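Long-range contacts in lectin (Cicer arietinum, PDB 3V6N), which agglutinates red blood cells as a chickpea albumin of hemopexin fold, a four-bladed beta-propeller that holds calcium and sodium ions in its central channel: residues A[22-27]-A[223-227]; A[37-41]-A[216-220]; A[51-57]-A[94-98]; A[59-65]-A[77-83]; A[107-111]-A[147-151]. One frame throughout, in Å; residues are numbered along the deposited sequence.

Contact 1: A[22-27]-A[223-227]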
# COMPACT_ATOMS: atom_id res chain seq x y z
N ILE A 22 9.77 3.09 -15.20
CA ILE A 22 8.79 3.49 -16.19
C ILE A 22 7.60 2.57 -15.98
O ILE A 22 7.75 1.35 -16.02
CB ILE A 22 9.33 3.31 -17.62
CG1 ILE A 22 10.64 4.09 -17.80
CG2 ILE A 22 8.28 3.72 -18.64
CD1 ILE A 22 11.65 3.37 -18.67
N ASN A 23 6.43 3.17 -15.75
CA ASN A 23 5.22 2.44 -15.38
C ASN A 23 5.52 1.46 -14.23
O ASN A 23 5.99 1.87 -13.17
CB ASN A 23 4.61 1.72 -16.61
CG ASN A 23 4.27 2.69 -17.75
OD1 ASN A 23 3.95 3.85 -17.53
ND2 ASN A 23 4.33 2.20 -18.98
N ASP A 24 5.28 0.17 -14.46
CA ASP A 24 5.58 -0.86 -13.47
C ASP A 24 6.88 -1.62 -13.81
O ASP A 24 7.11 -2.73 -13.32
CB ASP A 24 4.38 -1.81 -13.30
CG ASP A 24 3.97 -2.50 -14.60
OD1 ASP A 24 4.37 -2.06 -15.70
OD2 ASP A 24 3.24 -3.49 -14.52
N LYS A 25 7.71 -1.00 -14.63
CA LYS A 25 8.95 -1.61 -15.09
C LYS A 25 10.16 -0.75 -14.73
O LYS A 25 10.02 0.39 -14.24
CB LYS A 25 8.90 -1.81 -16.62
CG LYS A 25 7.89 -2.86 -17.09
CD LYS A 25 8.09 -3.15 -18.58
CE LYS A 25 7.18 -4.26 -19.11
NZ LYS A 25 7.80 -4.89 -20.31
N TYR A 26 11.34 -1.30 -14.98
CA TYR A 26 12.58 -0.56 -14.85
C TYR A 26 13.67 -0.99 -15.83
O TYR A 26 13.61 -2.10 -16.39
CB TYR A 26 13.11 -0.63 -13.42
CG TYR A 26 13.79 -1.93 -13.05
CD1 TYR A 26 13.05 -3.09 -12.80
CD2 TYR A 26 15.17 -1.98 -12.91
CE1 TYR A 26 13.67 -4.28 -12.45
CE2 TYR A 26 15.81 -3.17 -12.55
CZ TYR A 26 15.05 -4.31 -12.33
OH TYR A 26 15.67 -5.48 -11.96
N VAL A 27 14.65 -0.10 -15.97
CA VAL A 27 15.89 -0.34 -16.68
C VAL A 27 17.08 0.07 -15.79
O VAL A 27 17.03 1.07 -15.04
CB VAL A 27 15.90 0.47 -18.01
CG1 VAL A 27 17.29 0.63 -18.59
CG2 VAL A 27 14.98 -0.19 -19.03
N ILE A 223 12.43 1.85 -25.96
CA ILE A 223 12.07 1.56 -24.57
C ILE A 223 11.15 2.67 -24.04
O ILE A 223 10.11 2.39 -23.44
CB ILE A 223 13.33 1.39 -23.68
CG1 ILE A 223 14.16 0.19 -24.16
CG2 ILE A 223 12.94 1.24 -22.21
CD1 ILE A 223 15.44 -0.06 -23.39
N ILE A 224 11.55 3.92 -24.26
CA ILE A 224 10.66 5.05 -23.99
C ILE A 224 10.34 5.77 -25.30
O ILE A 224 11.18 5.81 -26.20
CB ILE A 224 11.24 6.05 -22.95
CG1 ILE A 224 12.43 6.84 -23.50
CG2 ILE A 224 11.58 5.35 -21.65
CD1 ILE A 224 12.58 8.22 -22.90
N PRO A 225 9.10 6.30 -25.43
CA PRO A 225 7.99 6.10 -24.49
C PRO A 225 7.53 4.64 -24.47
O PRO A 225 7.72 3.93 -25.45
CB PRO A 225 6.87 7.01 -25.04
CG PRO A 225 7.27 7.35 -26.44
CD PRO A 225 8.77 7.25 -26.50
N LEU A 226 6.96 4.20 -23.35
CA LEU A 226 6.41 2.85 -23.23
C LEU A 226 4.88 2.93 -23.39
O LEU A 226 4.18 3.40 -22.49
CB LEU A 226 6.80 2.21 -21.88
CG LEU A 226 7.36 0.77 -21.84
CD1 LEU A 226 8.08 0.49 -20.52
CD2 LEU A 226 6.31 -0.30 -22.10
N GLU A 227 4.38 2.48 -24.55
CA GLU A 227 2.93 2.43 -24.79
C GLU A 227 2.36 1.06 -24.43
O GLU A 227 3.02 0.03 -24.58
CB GLU A 227 2.60 2.79 -26.25
CG GLU A 227 1.23 3.44 -26.45
CD GLU A 227 0.09 2.45 -26.74
OE1 GLU A 227 -0.54 2.57 -27.81
OE2 GLU A 227 -0.18 1.56 -25.89
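The C-terminal tail of the four-bladed propeller, residues 223-227, lies against the beta-hairpin of the first blade, where strands 17-22 and 25-30 meet in a type II' turn from Ile22 to Lys25. No hydrogen bond joins the two segments; apolar branches do the work. Ile22 uses two of them. Its CG2, anti to the backbone N (chi1 -56° places CG1 beside that N), rests 3.7 Å from Leu226 CD1, while CD1 at the other end of the side chain meets Ile224 CG2 at 3.6 Å. Ile224 crosses Ile22 at about a right angle, touching with CG2 alone as the rest of its side chain leads off. Leu226 gives up the most surface here: besides Ile22, its CD1 touches Lys25 CD at 4.1 Å, so one methylene of the extended lysine chain borders it. Asn23 ND2 stands 3.8 Å from Leu226 CB. Further along, Val27 CG2 meets Ile223 CG2 at 4.0 Å. Lys25 also makes a cation-pi contact with Phe46. The tail is tied to the chain start by a backbone hydrogen bond between Leu226 and Gly4, and Ile223 also packs on Val40 and Pro44 of the outer strands, so the terminus spans the first blade.

Contact 2: A[37-41]-A[216-220]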
# COMPACT_ATOMS: atom_id res chain seq x y z
N ASN A 37 29.16 5.97 -25.13
CA ASN A 37 28.84 4.54 -25.01
C ASN A 37 27.83 4.19 -23.90
O ASN A 37 28.07 3.29 -23.10
CB ASN A 37 30.11 3.71 -24.85
CG ASN A 37 31.02 3.83 -26.05
OD1 ASN A 37 32.09 4.44 -25.97
ND2 ASN A 37 30.59 3.28 -27.19
N ASP A 38 26.70 4.88 -23.87
CA ASP A 38 25.60 4.51 -22.97
C ASP A 38 25.05 3.15 -23.37
O ASP A 38 25.05 2.80 -24.55
CB ASP A 38 24.47 5.55 -23.02
CG ASP A 38 23.89 5.72 -24.40
OD1 ASP A 38 24.65 6.01 -25.33
OD2 ASP A 38 22.68 5.58 -24.56
N LYS A 39 24.63 2.36 -22.39
CA LYS A 39 24.09 1.04 -22.66
C LYS A 39 23.16 0.54 -21.56
O LYS A 39 23.38 0.79 -20.38
CB LYS A 39 25.19 0.01 -22.92
CG LYS A 39 26.33 -0.02 -21.92
CD LYS A 39 27.17 -1.28 -22.09
CE LYS A 39 28.39 -1.26 -21.17
NZ LYS A 39 28.74 -2.61 -20.61
N VAL A 40 22.11 -0.15 -21.99
CA VAL A 40 21.14 -0.76 -21.09
C VAL A 40 21.77 -2.03 -20.55
O VAL A 40 22.06 -2.95 -21.32
CB VAL A 40 19.83 -1.09 -21.83
CG1 VAL A 40 18.90 -1.92 -20.94
CG2 VAL A 40 19.16 0.20 -22.29
N LEU A 41 22.02 -2.06 -19.25
CA LEU A 41 22.69 -3.21 -18.63
C LEU A 41 21.72 -4.27 -18.15
O LEU A 41 22.11 -5.42 -17.90
CB LEU A 41 23.56 -2.75 -17.47
CG LEU A 41 24.71 -1.80 -17.75
CD1 LEU A 41 25.30 -1.39 -16.41
CD2 LEU A 41 25.76 -2.46 -18.65
N TYR A 216 20.34 12.10 -26.07
CA TYR A 216 21.43 11.94 -25.09
C TYR A 216 21.69 10.46 -24.77
O TYR A 216 22.84 10.06 -24.56
CB TYR A 216 21.10 12.74 -23.83
CG TYR A 216 22.20 12.84 -22.78
CD1 TYR A 216 23.28 13.69 -22.96
CD2 TYR A 216 22.12 12.12 -21.58
CE1 TYR A 216 24.26 13.82 -21.99
CE2 TYR A 216 23.11 12.23 -20.61
CZ TYR A 216 24.18 13.09 -20.82
OH TYR A 216 25.16 13.23 -19.88
N TRP A 217 20.62 9.66 -24.72
CA TRP A 217 20.72 8.23 -24.53
C TRP A 217 20.04 7.44 -25.64
O TRP A 217 18.91 6.94 -25.45
CB TRP A 217 20.14 7.81 -23.18
CG TRP A 217 20.89 8.34 -21.98
CD1 TRP A 217 22.27 8.33 -21.77
CD2 TRP A 217 20.32 8.97 -20.78
NE1 TRP A 217 22.58 8.91 -20.56
CE2 TRP A 217 21.46 9.30 -19.91
CE3 TRP A 217 19.03 9.27 -20.35
CZ2 TRP A 217 21.29 9.93 -18.68
CZ3 TRP A 217 18.87 9.89 -19.10
CH2 TRP A 217 19.97 10.22 -18.30
N PRO A 218 20.72 7.30 -26.81
CA PRO A 218 20.17 6.48 -27.90
C PRO A 218 19.86 5.03 -27.51
O PRO A 218 19.01 4.40 -28.14
CB PRO A 218 21.27 6.53 -28.97
CG PRO A 218 21.94 7.85 -28.74
CD PRO A 218 21.94 8.01 -27.24
N SER A 219 20.56 4.51 -26.50
CA SER A 219 20.32 3.14 -26.03
C SER A 219 18.90 2.92 -25.49
O SER A 219 18.47 1.78 -25.32
CB SER A 219 21.36 2.73 -24.98
OG SER A 219 21.21 3.46 -23.76
N LEU A 220 18.17 4.01 -25.22
CA LEU A 220 16.77 3.93 -24.80
C LEU A 220 15.76 3.95 -25.96
O LEU A 220 14.54 3.95 -25.71
CB LEU A 220 16.44 5.06 -23.82
CG LEU A 220 17.12 5.12 -22.45
CD1 LEU A 220 16.65 6.37 -21.71
CD2 LEU A 220 16.87 3.85 -21.62
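Ser219 grips a single carboxylate oxygen of Asp38 with two bonds. Its hydroxyl OG donates to Asp38 OD2 at 2.7 Å, coming from above the carboxylate plane, 39° out of it. The backbone Ser219 N donates to the same OD2 at 3.1 Å on the syn side, nearer the plane, and both donors lie on one face of the carboxylate. Chi1 of 59° holds Asp38 CG between its own backbone N and carbonyl carbon, and a matching torsion of 68° in Ser219 turns OG to meet it. Around this pair the packing is close: Asp38 CB lies 3.8 Å from Trp217 CD1, and OD2 passes 3.7 Å from Pro218 CD. Beyond the polar pair, Val40 CG2 sits 3.5 Å from Ser219 O and reaches Leu220 CD2 at 4.4 Å, a looser apolar touch. The indole nitrogen of Trp217 is bonded to Tyr31 O, which helps seat the ring beside Asp38. Asp38 directly precedes strand 39-41, whose Lys39 is backbone-bonded to Asp30 of strand 25-30. Because Asp38 OD2 takes both an N-H and an O-H at the start of the 3-10 turn 218-220, the carboxylate probably stays ionised and ties the last repeat to the first blade.

Contact 3: A[51-57]-A[94-98]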
# COMPACT_ATOMS: atom_id res chain seq x y z
N TYR A 51 13.16 -7.31 -8.77
CA TYR A 51 13.33 -7.18 -7.32
C TYR A 51 12.39 -8.14 -6.59
O TYR A 51 11.24 -7.80 -6.31
CB TYR A 51 13.01 -5.76 -6.88
CG TYR A 51 14.02 -4.74 -7.31
CD1 TYR A 51 15.09 -4.43 -6.49
CD2 TYR A 51 13.89 -4.09 -8.54
CE1 TYR A 51 16.03 -3.49 -6.88
CE2 TYR A 51 14.83 -3.15 -8.95
CZ TYR A 51 15.89 -2.86 -8.11
OH TYR A 51 16.82 -1.92 -8.49
N LYS A 52 12.89 -9.33 -6.29
CA LYS A 52 12.11 -10.35 -5.58
C LYS A 52 11.48 -9.84 -4.28
O LYS A 52 10.31 -10.11 -4.00
CB LYS A 52 12.97 -11.59 -5.29
CG LYS A 52 12.71 -12.79 -6.19
CD LYS A 52 12.67 -12.43 -7.67
CE LYS A 52 12.57 -13.68 -8.55
NZ LYS A 52 12.48 -13.36 -10.00
N SER A 53 12.25 -9.08 -3.49
CA SER A 53 11.71 -8.53 -2.25
C SER A 53 10.47 -7.63 -2.48
O SER A 53 9.69 -7.41 -1.55
CB SER A 53 12.79 -7.79 -1.46
OG SER A 53 13.20 -6.60 -2.14
N LEU A 54 10.29 -7.13 -3.70
CA LEU A 54 9.18 -6.23 -3.98
C LEU A 54 8.00 -6.90 -4.66
O LEU A 54 6.97 -6.27 -4.85
CB LEU A 54 9.64 -4.99 -4.78
CG LEU A 54 10.71 -4.05 -4.20
CD1 LEU A 54 10.98 -2.84 -5.09
CD2 LEU A 54 10.36 -3.62 -2.79
N ALA A 55 8.15 -8.19 -4.98
CA ALA A 55 7.19 -8.92 -5.80
C ALA A 55 5.75 -8.88 -5.30
O ALA A 55 4.84 -8.74 -6.11
CB ALA A 55 7.63 -10.39 -5.99
N LYS A 56 5.53 -9.06 -4.01
CA LYS A 56 4.15 -9.05 -3.50
C LYS A 56 3.89 -7.79 -2.65
O LYS A 56 3.43 -7.90 -1.52
CB LYS A 56 3.83 -10.34 -2.68
CG LYS A 56 4.25 -11.68 -3.30
CD LYS A 56 3.72 -11.88 -4.69
CE LYS A 56 2.21 -11.80 -4.69
NZ LYS A 56 1.70 -10.77 -5.64
N THR A 57 4.25 -6.62 -3.18
CA THR A 57 4.03 -5.33 -2.52
C THR A 57 3.35 -4.39 -3.52
O THR A 57 3.26 -4.70 -4.71
CB THR A 57 5.34 -4.66 -1.98
OG1 THR A 57 6.16 -4.24 -3.07
CG2 THR A 57 6.14 -5.59 -1.04
N LYS A 94 20.34 -10.12 -3.79
CA LYS A 94 20.18 -9.83 -2.37
C LYS A 94 19.26 -8.67 -1.96
O LYS A 94 19.34 -8.25 -0.81
CB LYS A 94 21.56 -9.61 -1.74
CG LYS A 94 22.30 -10.89 -1.37
CD LYS A 94 23.35 -11.27 -2.40
CE LYS A 94 23.34 -12.77 -2.63
NZ LYS A 94 24.70 -13.32 -2.87
N ASP A 95 18.41 -8.15 -2.85
CA ASP A 95 17.58 -6.98 -2.50
C ASP A 95 16.64 -7.28 -1.32
O ASP A 95 16.15 -8.40 -1.18
CB ASP A 95 16.75 -6.51 -3.69
CG ASP A 95 15.93 -7.63 -4.28
OD1 ASP A 95 16.54 -8.59 -4.79
OD2 ASP A 95 14.69 -7.57 -4.20
N LYS A 96 16.40 -6.28 -0.47
CA LYS A 96 15.48 -6.47 0.64
C LYS A 96 14.87 -5.15 1.11
O LYS A 96 15.48 -4.09 0.97
CB LYS A 96 16.17 -7.19 1.81
CG LYS A 96 17.03 -6.29 2.67
CD LYS A 96 18.29 -7.01 3.14
CE LYS A 96 19.02 -6.22 4.20
NZ LYS A 96 20.19 -6.99 4.70
N ILE A 97 13.67 -5.22 1.66
CA ILE A 97 13.08 -4.07 2.32
C ILE A 97 13.67 -3.94 3.72
O ILE A 97 13.59 -4.85 4.52
CB ILE A 97 11.54 -4.14 2.37
CG1 ILE A 97 10.97 -4.20 0.94
CG2 ILE A 97 10.96 -2.95 3.14
CD1 ILE A 97 9.46 -4.34 0.86
N ILE A 98 14.28 -2.80 4.01
CA ILE A 98 14.82 -2.54 5.34
C ILE A 98 13.75 -1.96 6.26
O ILE A 98 13.60 -2.41 7.40
CB ILE A 98 16.04 -1.61 5.27
CG1 ILE A 98 17.15 -2.27 4.47
CG2 ILE A 98 16.54 -1.25 6.67
CD1 ILE A 98 18.25 -1.32 4.04
O HOH W 1 15.68 -10.12 -6.96
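Here the outer strand 96-103 of the second propeller blade meets the loop that links helices 47-50 and 58-62, the passage from the preceding blade. Hydrogen bonds gather on Asp95 OD2. Ser53 OG donates to it at 2.7 Å from the anti side, and Ser53 N at 3.0 Å from the syn side, the N-H...O angle being 151°. Both lie on the same face of the carboxylate, somewhat out of its plane. Chi1 of 54° sets Asp95 CG between backbone N and carbonyl carbon and so brings the carboxylate to the serine. The other oxygen, OD1, receives a water that in turn accepts from Lys52 N. Aromatic contact is slight: Asp95 CB lies near the plane of the Tyr51 ring, at its edge, 3.9 Å from CD1, and ring and carboxylate stand almost perpendicular. Apolar contact falls to Ile97, whose CG1 is 3.8 Å from Leu54 CD2. Ile97 also packs on Lys56 of the second subunit, whereas Lys56 NZ of this chain bonds to Gly100 O of that subunit. Thr57 OG1 donates to Leu54 O at 2.8 Å, and Thr57 CG2 meets Ile97 CD1 tip to tip at 4.0 Å.

Contact 4: A[59-65]-A[77-83]. With CA (calcium ion), chain D.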
# COMPACT_ATOMS: atom_id res chain seq x y z
N PHE A 59 4.58 -1.75 -4.62
CA PHE A 59 5.65 -1.39 -5.57
C PHE A 59 5.72 -2.41 -6.71
O PHE A 59 5.84 -2.03 -7.86
CB PHE A 59 6.99 -1.25 -4.85
CG PHE A 59 6.91 -0.37 -3.64
CD1 PHE A 59 6.79 1.01 -3.77
CD2 PHE A 59 6.93 -0.92 -2.36
CE1 PHE A 59 6.71 1.82 -2.65
CE2 PHE A 59 6.84 -0.10 -1.24
CZ PHE A 59 6.74 1.27 -1.39
N GLY A 60 5.60 -3.70 -6.37
CA GLY A 60 5.65 -4.77 -7.36
C GLY A 60 4.43 -4.71 -8.26
O GLY A 60 4.52 -4.96 -9.45
N THR A 61 3.27 -4.39 -7.69
CA THR A 61 2.05 -4.26 -8.48
C THR A 61 2.08 -3.01 -9.38
O THR A 61 1.87 -3.13 -10.57
CB THR A 61 0.80 -4.26 -7.59
OG1 THR A 61 0.80 -5.43 -6.77
CG2 THR A 61 -0.49 -4.23 -8.44
N TYR A 62 2.34 -1.83 -8.80
CA TYR A 62 2.13 -0.55 -9.52
C TYR A 62 3.40 0.20 -9.92
O TYR A 62 3.32 1.21 -10.64
CB TYR A 62 1.18 0.38 -8.76
CG TYR A 62 -0.19 -0.24 -8.58
CD1 TYR A 62 -1.07 -0.33 -9.65
CD2 TYR A 62 -0.60 -0.74 -7.34
CE1 TYR A 62 -2.31 -0.93 -9.52
CE2 TYR A 62 -1.86 -1.31 -7.18
CZ TYR A 62 -2.71 -1.41 -8.27
OH TYR A 62 -3.95 -1.99 -8.15
N GLY A 63 4.55 -0.28 -9.46
CA GLY A 63 5.82 0.38 -9.74
C GLY A 63 6.19 1.49 -8.78
O GLY A 63 5.61 1.63 -7.68
N ILE A 64 7.15 2.31 -9.20
CA ILE A 64 7.77 3.31 -8.33
C ILE A 64 7.66 4.69 -8.98
O ILE A 64 8.02 4.85 -10.16
CB ILE A 64 9.24 2.92 -8.05
CG1 ILE A 64 9.26 1.65 -7.17
CG2 ILE A 64 10.03 4.06 -7.42
CD1 ILE A 64 10.56 0.87 -7.16
N ASP A 65 7.16 5.67 -8.21
CA ASP A 65 6.90 7.00 -8.78
C ASP A 65 7.82 8.14 -8.28
O ASP A 65 7.74 9.28 -8.76
CB ASP A 65 5.40 7.37 -8.69
CG ASP A 65 4.92 7.59 -7.26
OD1 ASP A 65 5.79 7.73 -6.36
OD2 ASP A 65 3.68 7.63 -7.04
N ILE A 77 12.19 4.50 -1.88
CA ILE A 77 11.33 4.39 -3.06
C ILE A 77 9.92 4.82 -2.61
O ILE A 77 9.59 4.73 -1.43
CB ILE A 77 11.36 2.96 -3.67
CG1 ILE A 77 10.89 1.93 -2.64
CG2 ILE A 77 12.77 2.64 -4.20
CD1 ILE A 77 10.57 0.57 -3.22
N PHE A 78 9.12 5.33 -3.54
CA PHE A 78 7.77 5.79 -3.21
C PHE A 78 6.75 5.26 -4.19
O PHE A 78 7.09 4.98 -5.34
CB PHE A 78 7.69 7.32 -3.24
CG PHE A 78 8.57 8.02 -2.24
CD1 PHE A 78 8.03 8.60 -1.12
CD2 PHE A 78 9.95 8.07 -2.43
CE1 PHE A 78 8.85 9.26 -0.21
CE2 PHE A 78 10.78 8.72 -1.53
CZ PHE A 78 10.22 9.32 -0.42
N TYR A 79 5.51 5.12 -3.73
CA TYR A 79 4.36 4.97 -4.60
C TYR A 79 3.16 5.68 -3.96
O TYR A 79 2.74 5.32 -2.84
CB TYR A 79 4.02 3.51 -4.91
CG TYR A 79 2.74 3.43 -5.73
CD1 TYR A 79 2.74 3.81 -7.07
CD2 TYR A 79 1.54 3.02 -5.15
CE1 TYR A 79 1.58 3.77 -7.82
CE2 TYR A 79 0.37 2.96 -5.91
CZ TYR A 79 0.40 3.33 -7.24
OH TYR A 79 -0.75 3.30 -8.01
N GLU A 80 2.63 6.68 -4.65
CA GLU A 80 1.61 7.56 -4.09
C GLU A 80 1.98 7.98 -2.66
O GLU A 80 3.09 8.48 -2.43
CB GLU A 80 0.22 6.89 -4.15
CG GLU A 80 -0.33 6.77 -5.57
CD GLU A 80 -1.68 6.04 -5.64
OE1 GLU A 80 -2.23 5.66 -4.60
OE2 GLU A 80 -2.20 5.87 -6.77
N ASN A 81 1.10 7.74 -1.69
CA ASN A 81 1.40 8.17 -0.32
C ASN A 81 2.26 7.22 0.55
O ASN A 81 2.45 7.47 1.73
CB ASN A 81 0.13 8.70 0.39
CG ASN A 81 -0.69 7.62 1.05
OD1 ASN A 81 -1.82 7.87 1.50
ND2 ASN A 81 -0.13 6.44 1.17
N PHE A 82 2.81 6.17 -0.05
CA PHE A 82 3.61 5.17 0.67
C PHE A 82 5.08 5.20 0.26
O PHE A 82 5.39 5.53 -0.87
CB PHE A 82 3.05 3.76 0.46
CG PHE A 82 1.65 3.59 0.98
CD1 PHE A 82 0.55 3.78 0.15
CD2 PHE A 82 1.43 3.28 2.32
CE1 PHE A 82 -0.74 3.63 0.64
CE2 PHE A 82 0.15 3.14 2.81
CZ PHE A 82 -0.94 3.32 1.97
N CYS A 83 5.97 4.85 1.19
CA CYS A 83 7.38 4.76 0.89
C CYS A 83 8.05 3.60 1.63
O CYS A 83 7.49 3.04 2.57
CB CYS A 83 8.09 6.08 1.22
SG CYS A 83 7.92 6.60 2.93
CA CA D . 7.47 10.82 -10.55
O HOH W 2 5.00 9.49 -4.24
O HOH W 3 5.90 12.31 -11.49
O HOH W 4 5.53 10.80 -8.92
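Tyr79, Phe59 and Asp65 carry this contact, where helix 58-62 and the loop after it pack on the hairpin of the second propeller blade's two middle strands, 74-79 and 82-87. The Tyr79 ring lies under the CB of Tyr62, a CH-pi contact at 3.8 Å from CB to the ring centroid; the Tyr62 ring itself is nearly parallel but slid aside, so the two hardly overlap. Chi1 of 175° puts Tyr79 CG anti to its backbone N and sends the ring back along the end of the helix. Phe59 receives Ile77 CD1 almost over the centre of one ring face, 3.8 Å from the centroid, and its CE1 edge comes 3.7 Å from Tyr79 N. Ile64 CD1 lies 4.0 Å from Ile77 CD1. Asp65 is held at both ends: Asp65 N donates to Phe78 O at 3.0 Å, and Asp65 OD2 accepts Glu80 N at 2.8 Å on its syn side, 28° out of the carboxylate plane, in the type II' turn. The carbonyl Asp65 O binds the calcium ion at 2.4 Å, alongside Asn7, Asp121 and Asp174. The aspartate therefore serves the metal through its backbone oxygen, while its side chain probably helps to hold the loop in place.

Contact 5: A[107-111]-A[147-151]; sequences MFPFF and TNRLV
Asn148 spreads its side-chain amide along the end of helix 104-107. Chi1 of -156° carries CG away from its backbone N and toward the helix end, where the amide lies beside Met107 O and near Phe108 CD1, meeting that ring obliquely, its plane turned 36° from the Phe108 ring. Pro109 CD borders the same group. The backbone carbonyl also takes part: Asn148 O comes to the edge of the Phe110 ring, near its plane, 3.3 Å from CE1. Asn148 and Arg149 together face Asp144, which makes a G1 beta bulge at the start of the outer strand 149-156. This strand closes a blade of the four-bladed hemopexin propeller, and the 3-10 turn 109-111 that packs on it belongs to the link from the preceding blade. The Arg149 side chain starts off away from the 107-111 segment, and its backbone makes the contact, its N lying 3.9 Å from Phe110 CE1. Leu150 then covers the Phe110 ring: its CB sits over one face, 4.2 Å from the centroid, with Phe110 CG and CD2 both 3.9 Å from Leu150 CB. On the opposite face lies Phe108 CA, so the ring is sandwiched between strand and turn. Phe110 takes chi1 of 43°, which lifts the ring toward the strand. Leu150 CD1 reaches on to Phe111 CE1 at 4.3 Å; the Phe111 ring is in turn stacked with Phe116.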
# COMPACT_ATOMS: atom_id res chain seq x y z
N MET A 107 6.83 8.38 7.96
CA MET A 107 8.27 8.34 7.74
C MET A 107 8.88 9.74 7.87
O MET A 107 10.01 9.88 8.35
CB MET A 107 8.57 7.74 6.37
CG MET A 107 10.00 7.28 6.18
SD MET A 107 10.26 5.59 6.76
CE MET A 107 9.66 4.64 5.37
N PHE A 108 8.13 10.75 7.44
CA PHE A 108 8.57 12.16 7.42
C PHE A 108 7.45 13.05 7.95
O PHE A 108 6.70 13.63 7.15
CB PHE A 108 8.92 12.63 6.00
CG PHE A 108 9.88 11.74 5.27
CD1 PHE A 108 11.24 11.73 5.61
CD2 PHE A 108 9.45 10.93 4.23
CE1 PHE A 108 12.13 10.91 4.93
CE2 PHE A 108 10.34 10.09 3.55
CZ PHE A 108 11.68 10.08 3.91
N PRO A 109 7.33 13.18 9.29
CA PRO A 109 6.19 13.90 9.88
C PRO A 109 6.10 15.38 9.55
O PRO A 109 5.02 15.96 9.62
CB PRO A 109 6.40 13.71 11.40
CG PRO A 109 7.22 12.45 11.51
CD PRO A 109 8.15 12.51 10.32
N PHE A 110 7.22 16.00 9.18
CA PHE A 110 7.23 17.43 8.82
C PHE A 110 6.41 17.71 7.56
O PHE A 110 6.07 18.86 7.26
CB PHE A 110 8.67 17.96 8.68
CG PHE A 110 9.60 17.03 7.95
CD1 PHE A 110 10.46 16.18 8.66
CD2 PHE A 110 9.64 17.00 6.56
CE1 PHE A 110 11.33 15.33 8.00
CE2 PHE A 110 10.50 16.15 5.89
CZ PHE A 110 11.35 15.31 6.60
N PHE A 111 6.06 16.65 6.82
CA PHE A 111 5.23 16.81 5.61
C PHE A 111 3.73 16.86 5.87
O PHE A 111 2.95 17.25 4.99
CB PHE A 111 5.57 15.74 4.56
CG PHE A 111 6.85 16.02 3.80
CD1 PHE A 111 7.22 17.34 3.50
CD2 PHE A 111 7.66 14.98 3.36
CE1 PHE A 111 8.39 17.60 2.80
CE2 PHE A 111 8.83 15.24 2.65
CZ PHE A 111 9.19 16.56 2.37
N THR A 147 18.96 12.62 10.03
CA THR A 147 18.34 13.17 11.24
C THR A 147 16.83 13.35 11.10
O THR A 147 16.15 13.69 12.08
CB THR A 147 18.99 14.50 11.63
OG1 THR A 147 18.72 15.46 10.60
CG2 THR A 147 20.51 14.33 11.76
N ASN A 148 16.31 13.13 9.90
CA ASN A 148 14.88 13.20 9.62
C ASN A 148 14.34 14.64 9.85
O ASN A 148 13.37 14.86 10.58
CB ASN A 148 14.13 12.15 10.45
CG ASN A 148 12.80 11.76 9.86
OD1 ASN A 148 12.70 11.47 8.67
ND2 ASN A 148 11.77 11.74 10.69
N ARG A 149 15.00 15.61 9.23
CA ARG A 149 14.68 17.00 9.46
C ARG A 149 14.52 17.81 8.18
O ARG A 149 15.32 17.71 7.26
CB ARG A 149 15.77 17.67 10.30
CG ARG A 149 15.62 17.46 11.79
CD ARG A 149 16.90 17.86 12.51
NE ARG A 149 16.67 18.13 13.93
CZ ARG A 149 17.63 18.47 14.80
NH1 ARG A 149 18.88 18.57 14.39
NH2 ARG A 149 17.32 18.70 16.07
N LEU A 150 13.47 18.62 8.16
CA LEU A 150 13.28 19.65 7.16
C LEU A 150 14.28 20.77 7.41
O LEU A 150 14.26 21.39 8.47
CB LEU A 150 11.83 20.14 7.21
CG LEU A 150 11.29 21.12 6.17
CD1 LEU A 150 11.02 20.40 4.84
CD2 LEU A 150 10.00 21.73 6.73
N VAL A 151 15.16 21.02 6.45
CA VAL A 151 16.29 21.94 6.61
C VAL A 151 15.90 23.42 6.44
O VAL A 151 16.55 24.30 7.02
CB VAL A 151 17.45 21.59 5.66
CG1 VAL A 151 18.40 22.76 5.48
CG2 VAL A 151 18.19 20.34 6.15

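Overall arrangement
Contacts 1 and 2 meet on the first blade, their centres 14 Å apart, where Val40 packs on both Val27 and Ile223; together they bring the C-terminal end of the chain back to its beginning, closing the propeller. Contacts 3 and 4 share the second blade, 12 Å between centres, joined by Leu54 on Ile77, and both touch the second subunit. Contact 4 alone includes a calcium ligand; contact 1, whose Asp24 packs on residues 61-63, approaches the ion to about 10 Å at the Ile22 side chain. Contact 5 leads on to the third blade, packing Met107 and Phe108 against Cys83 and Phe78 of contact 4. It lies across the chain's centre from contacts 1 and 2.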